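Local coordinates for protein nonribosomal peptide synthase (Streptomyces sp. MJ635-86F5, PDB 5JJP) that adenylates an aliphatic beta-amino acid, probably at the expense of ATP and in preparation for its transfer to a phosphopantetheine-bearing carrier protein, at residues Arg86-Ser91 and Ala133-Ala138; Ile205-Gly210 and Ser334-Val339. One frame throughout, in Å; residues are numbered along the deposited sequence.

Interaction 1: Arg86-Ser91 and Ala133-Ala138; sequences RVVLES and ALFLQA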
# COMPACT_ATOMS: atom_id res chain seq x y z
N ARG A 86 9.25 1.31 16.82
CA ARG A 86 7.92 1.41 16.18
C ARG A 86 7.11 2.58 16.66
O ARG A 86 7.21 3.01 17.80
CB ARG A 86 7.10 0.17 16.34
CG ARG A 86 7.69 -1.02 15.57
CD ARG A 86 8.30 -2.02 16.55
NE ARG A 86 9.66 -1.74 16.79
CZ ARG A 86 10.33 -2.00 17.91
NH1 ARG A 86 9.78 -2.55 19.00
NH2 ARG A 86 11.62 -1.69 17.90
N VAL A 87 6.35 3.10 15.72
CA VAL A 87 5.41 4.16 15.95
C VAL A 87 4.03 3.69 15.45
O VAL A 87 3.91 3.23 14.33
CB VAL A 87 5.85 5.36 15.12
CG1 VAL A 87 4.79 6.47 15.19
CG2 VAL A 87 7.19 5.83 15.61
N VAL A 88 3.00 3.75 16.29
CA VAL A 88 1.63 3.53 15.82
C VAL A 88 1.16 4.86 15.28
O VAL A 88 1.14 5.83 16.01
CB VAL A 88 0.68 3.09 16.94
CG1 VAL A 88 -0.70 2.85 16.40
CG2 VAL A 88 1.19 1.81 17.56
N LEU A 89 0.82 4.90 14.00
CA LEU A 89 0.36 6.10 13.36
C LEU A 89 -1.18 5.99 13.06
O LEU A 89 -1.61 5.22 12.21
CB LEU A 89 1.16 6.31 12.08
CG LEU A 89 0.88 7.51 11.24
CD1 LEU A 89 1.05 8.76 12.06
CD2 LEU A 89 1.79 7.56 10.05
N GLU A 90 -1.97 6.73 13.83
CA GLU A 90 -3.43 6.60 13.77
C GLU A 90 -4.10 7.85 13.21
O GLU A 90 -4.05 8.91 13.84
CB GLU A 90 -3.99 6.30 15.14
CG GLU A 90 -5.50 6.13 15.18
CD GLU A 90 -5.94 5.40 16.47
OE1 GLU A 90 -5.58 4.20 16.64
OE2 GLU A 90 -6.67 6.02 17.31
N SER A 91 -4.69 7.71 12.05
CA SER A 91 -5.31 8.83 11.39
C SER A 91 -6.07 8.37 10.17
O SER A 91 -5.71 7.37 9.54
CB SER A 91 -4.23 9.86 10.98
OG SER A 91 -4.72 10.87 10.10
N ALA A 133 7.34 2.68 20.75
CA ALA A 133 7.75 3.72 21.63
C ALA A 133 6.87 4.96 21.54
O ALA A 133 6.92 5.79 22.45
CB ALA A 133 9.17 4.11 21.32
N LEU A 134 6.06 5.06 20.49
CA LEU A 134 5.24 6.28 20.28
C LEU A 134 3.91 5.95 19.63
O LEU A 134 3.83 5.16 18.68
CB LEU A 134 6.02 7.25 19.41
CG LEU A 134 5.39 8.63 19.12
CD1 LEU A 134 5.27 9.48 20.38
CD2 LEU A 134 6.21 9.35 18.10
N PHE A 135 2.85 6.53 20.16
CA PHE A 135 1.55 6.49 19.54
C PHE A 135 1.31 7.89 18.98
O PHE A 135 1.22 8.86 19.74
CB PHE A 135 0.49 6.15 20.55
CG PHE A 135 -0.93 6.15 19.99
CD1 PHE A 135 -1.42 5.03 19.38
CD2 PHE A 135 -1.75 7.29 20.09
CE1 PHE A 135 -2.70 5.00 18.90
CE2 PHE A 135 -3.04 7.26 19.63
CZ PHE A 135 -3.52 6.10 19.03
N LEU A 136 1.25 8.00 17.67
CA LEU A 136 1.23 9.29 16.96
C LEU A 136 -0.11 9.44 16.25
O LEU A 136 -0.38 8.68 15.34
CB LEU A 136 2.34 9.28 15.94
CG LEU A 136 2.42 10.51 15.05
CD1 LEU A 136 2.44 11.78 15.88
CD2 LEU A 136 3.65 10.45 14.16
N GLN A 137 -0.98 10.31 16.73
CA GLN A 137 -2.34 10.40 16.19
C GLN A 137 -2.62 11.78 15.57
O GLN A 137 -1.87 12.70 15.78
CB GLN A 137 -3.40 10.03 17.26
CG GLN A 137 -3.56 11.00 18.39
CD GLN A 137 -4.51 10.50 19.47
OE1 GLN A 137 -5.62 10.03 19.21
NE2 GLN A 137 -4.11 10.67 20.72
N ALA A 138 -3.74 11.90 14.88
CA ALA A 138 -4.13 13.14 14.22
C ALA A 138 -4.39 14.23 15.22
O ALA A 138 -4.58 13.94 16.39
CB ALA A 138 -5.37 12.92 13.39
O HOH W 1 -6.22 10.06 14.73

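Interaction 2: Ile205-Gly210 and Ser334-Val339; sequences IAFHRG and SMAASV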
# COMPACT_ATOMS: atom_id res chain seq x y z
N ILE A 205 10.21 -0.37 -2.14
CA ILE A 205 10.76 0.36 -3.29
C ILE A 205 10.79 -0.56 -4.51
O ILE A 205 10.45 -0.13 -5.63
CB ILE A 205 12.12 0.95 -2.95
CG1 ILE A 205 11.96 2.15 -2.02
CG2 ILE A 205 12.82 1.44 -4.22
CD1 ILE A 205 13.23 2.56 -1.36
N ALA A 206 11.10 -1.82 -4.30
CA ALA A 206 11.21 -2.75 -5.45
C ALA A 206 9.83 -2.98 -6.07
O ALA A 206 9.69 -3.10 -7.25
CB ALA A 206 11.83 -4.07 -5.02
N PHE A 207 8.82 -3.02 -5.21
CA PHE A 207 7.48 -3.09 -5.65
C PHE A 207 7.11 -1.89 -6.58
O PHE A 207 6.62 -2.09 -7.66
CB PHE A 207 6.56 -3.13 -4.47
CG PHE A 207 5.13 -3.17 -4.86
CD1 PHE A 207 4.59 -4.29 -5.43
CD2 PHE A 207 4.31 -2.03 -4.72
CE1 PHE A 207 3.26 -4.31 -5.87
CE2 PHE A 207 3.00 -2.05 -5.13
CZ PHE A 207 2.47 -3.19 -5.69
N HIS A 208 7.29 -0.66 -6.11
CA HIS A 208 6.92 0.50 -6.90
C HIS A 208 7.74 0.55 -8.19
O HIS A 208 7.21 0.83 -9.24
CB HIS A 208 7.08 1.75 -6.06
CG HIS A 208 6.12 1.78 -4.93
ND1 HIS A 208 4.76 1.79 -5.14
CD2 HIS A 208 6.30 1.64 -3.60
CE1 HIS A 208 4.14 1.73 -3.98
NE2 HIS A 208 5.06 1.61 -3.03
N ARG A 209 9.02 0.21 -8.11
CA ARG A 209 9.84 0.18 -9.30
C ARG A 209 9.27 -0.76 -10.36
O ARG A 209 9.21 -0.42 -11.56
CB ARG A 209 11.26 -0.28 -8.97
CG ARG A 209 12.16 0.78 -8.39
CD ARG A 209 13.60 0.29 -8.61
NE ARG A 209 13.92 -0.73 -7.69
CZ ARG A 209 14.34 -1.98 -7.92
NH1 ARG A 209 14.66 -2.46 -9.12
NH2 ARG A 209 14.49 -2.75 -6.83
N GLY A 210 8.94 -1.98 -9.95
CA GLY A 210 8.36 -2.95 -10.85
C GLY A 210 7.03 -2.44 -11.41
O GLY A 210 6.83 -2.49 -12.63
N SER A 334 3.82 -9.07 0.14
CA SER A 334 4.59 -8.45 -0.97
C SER A 334 3.99 -7.13 -1.47
O SER A 334 4.46 -6.55 -2.45
CB SER A 334 4.72 -9.38 -2.17
OG SER A 334 3.44 -9.72 -2.66
N MET A 335 3.00 -6.66 -0.72
CA MET A 335 2.04 -5.63 -1.16
C MET A 335 1.15 -6.10 -2.27
O MET A 335 -0.05 -6.07 -2.12
CB MET A 335 2.71 -4.30 -1.49
CG MET A 335 1.67 -3.23 -1.80
SD MET A 335 2.27 -1.54 -1.52
CE MET A 335 1.81 -1.25 0.20
N ALA A 336 1.75 -6.54 -3.38
CA ALA A 336 1.03 -7.19 -4.47
C ALA A 336 2.04 -8.01 -5.25
O ALA A 336 3.23 -7.96 -4.96
CB ALA A 336 0.34 -6.19 -5.40
N ALA A 337 1.54 -8.80 -6.21
CA ALA A 337 2.36 -9.78 -6.91
C ALA A 337 2.14 -9.74 -8.42
O ALA A 337 3.04 -10.05 -9.18
CB ALA A 337 2.09 -11.19 -6.34
N SER A 338 0.92 -9.45 -8.86
CA SER A 338 0.64 -9.42 -10.29
C SER A 338 -0.45 -8.45 -10.60
O SER A 338 -1.33 -8.20 -9.78
CB SER A 338 0.22 -10.80 -10.83
OG SER A 338 -1.13 -11.07 -10.49
N VAL A 339 -0.40 -7.93 -11.82
CA VAL A 339 -1.39 -6.99 -12.30
C VAL A 339 -1.76 -7.36 -13.72
O VAL A 339 -0.91 -7.56 -14.54
CB VAL A 339 -0.92 -5.52 -12.21
CG1 VAL A 339 0.30 -5.28 -13.08
CG2 VAL A 339 -2.06 -4.58 -12.61

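Interaction 1: Arg86-Ser91 and Ala133-Ala138
Phe135 lies against Val88 and Glu90 in a closely packed part of the contact. Its CD1 meets Val88 CG1 at 3.8 Å. The Glu90 carboxylate stands almost upright to the ring, the two planes 87° apart, and OE2 lies in the ring plane at the edge, 3.6 Å from Phe135 CZ. The Phe135 ring gets there because CG is anti to the backbone N (chi1 178°), which carries it along the strand toward Glu90. Arg143 holds the acid end through a salt bridge to OE2, and its backbone N bonds to Gln137 OE1, another oxygen at the rim of the ring. On the reverse side of the sheet the side chains of the two strands meet through aliphatic carbons: Leu89 and Leu136 run side by side with Leu89 CD1 3.7 Å from Leu136 CG, while Val87 CG1 rests 3.8 Å from Leu136 CB. Strands 87-90 and 134-138 are parallel neighbours within a mixed five-stranded sheet, linked through strand 111-114 by successive beta-alpha-beta crossovers. Helix 95-107 covers the face of Leu89, and helix 120-130 presents Leu123 to Val88, Glu90 and Phe135. In the middle of the pair the backbone bonding is short and straight: Leu136 N gives to Val88 O at 2.7 Å (173° at the hydrogen), and Glu90 N gives to Leu136 O at 2.9 Å. The ends are looser. Arg86 and Ala133, both partly exposed, are joined by a more bent backbone bond, and the Arg86 guanidinium turns away to the carbonyls of Ala130 and Gly84. At the C-terminal end the bond from Ala138 N to Glu90 O stretches to a weak 3.2 Å, and a water bridges the same two atoms, donating to Glu90 O at 2.6 Å and accepting from Ala138 N.

Interaction 2: Ile205-Gly210 and Ser334-Val339
Phe207 reaches out from its helix, CG anti to the backbone N (chi1 178°), into the bend formed by Ser334, Met335 and Ala336. Its side chain and that of Met335 cross at about a right angle. Met335 CG lies over one face of the ring, 4.1 Å from the centroid of the Phe207 ring and 23° off its normal, a CH-pi contact displaced toward the rim. Beside it the sulfur approaches obliquely, SD 3.7 Å from Phe207 CE2, a Met-aromatic contact. Ala336 adds its methyl group, CB, 3.5 Å from Phe207 CE1, and Ser334 O comes within 3.7 Å of Phe207 CD1. Next in the shell is His208, whose ring has Phe207 CD2 above one face and lies at a longer, oblique distance from the Met335 sulfur.

The backbone puts these groups in place. Positive phi at Met335 (66°) and a weak bond from Ala336 N to Ser334 O, 2.9 Å long, are consistent with a classic gamma turn, which directs Met335 and Ala336 at the same ring. A second weak bond, from Ser334 OG to Ala336 O, closes across it. The turn directly follows a Tyr-Gly-Ala-Thr-Glu sequence, probably the A5 core motif of adenylation domains, which in relatives lies beside the substrate and nucleotide pocket.

Farther out, Ala337 and Ser338 face Tyr329 as a classic beta bulge, leading into strand 338-341 antiparallel to strand 324-329, whose Leu328 touches Ala336. Helix 232-243 covers both partners, with Ala239 and Leu240 on His208 and Asp232 on Met335, while helix 31-37 packs on helix 201-212 through Tyr34.

Interactions 1 and 2 do not touch: their centres are 26 Å apart and their nearest atoms about 13 Å. They follow one another along the chain, both in the AMP-binding portion of the enzyme, but they involve different parts of the layered alpha-beta-alpha-beta-alpha core. Residues 86-91 and 133-138 pair inside one beta sheet, about 18 Å from the centre of the chain. Residues 205-210 and 334-339, about 10 Å from that centre, instead bring a helix against the turn entering the edge strand of a second sheet. By family likeness, interaction 2 is probably the one nearer the adenylate-forming site, whereas interaction 1 is strand pairing within the five-stranded sheet.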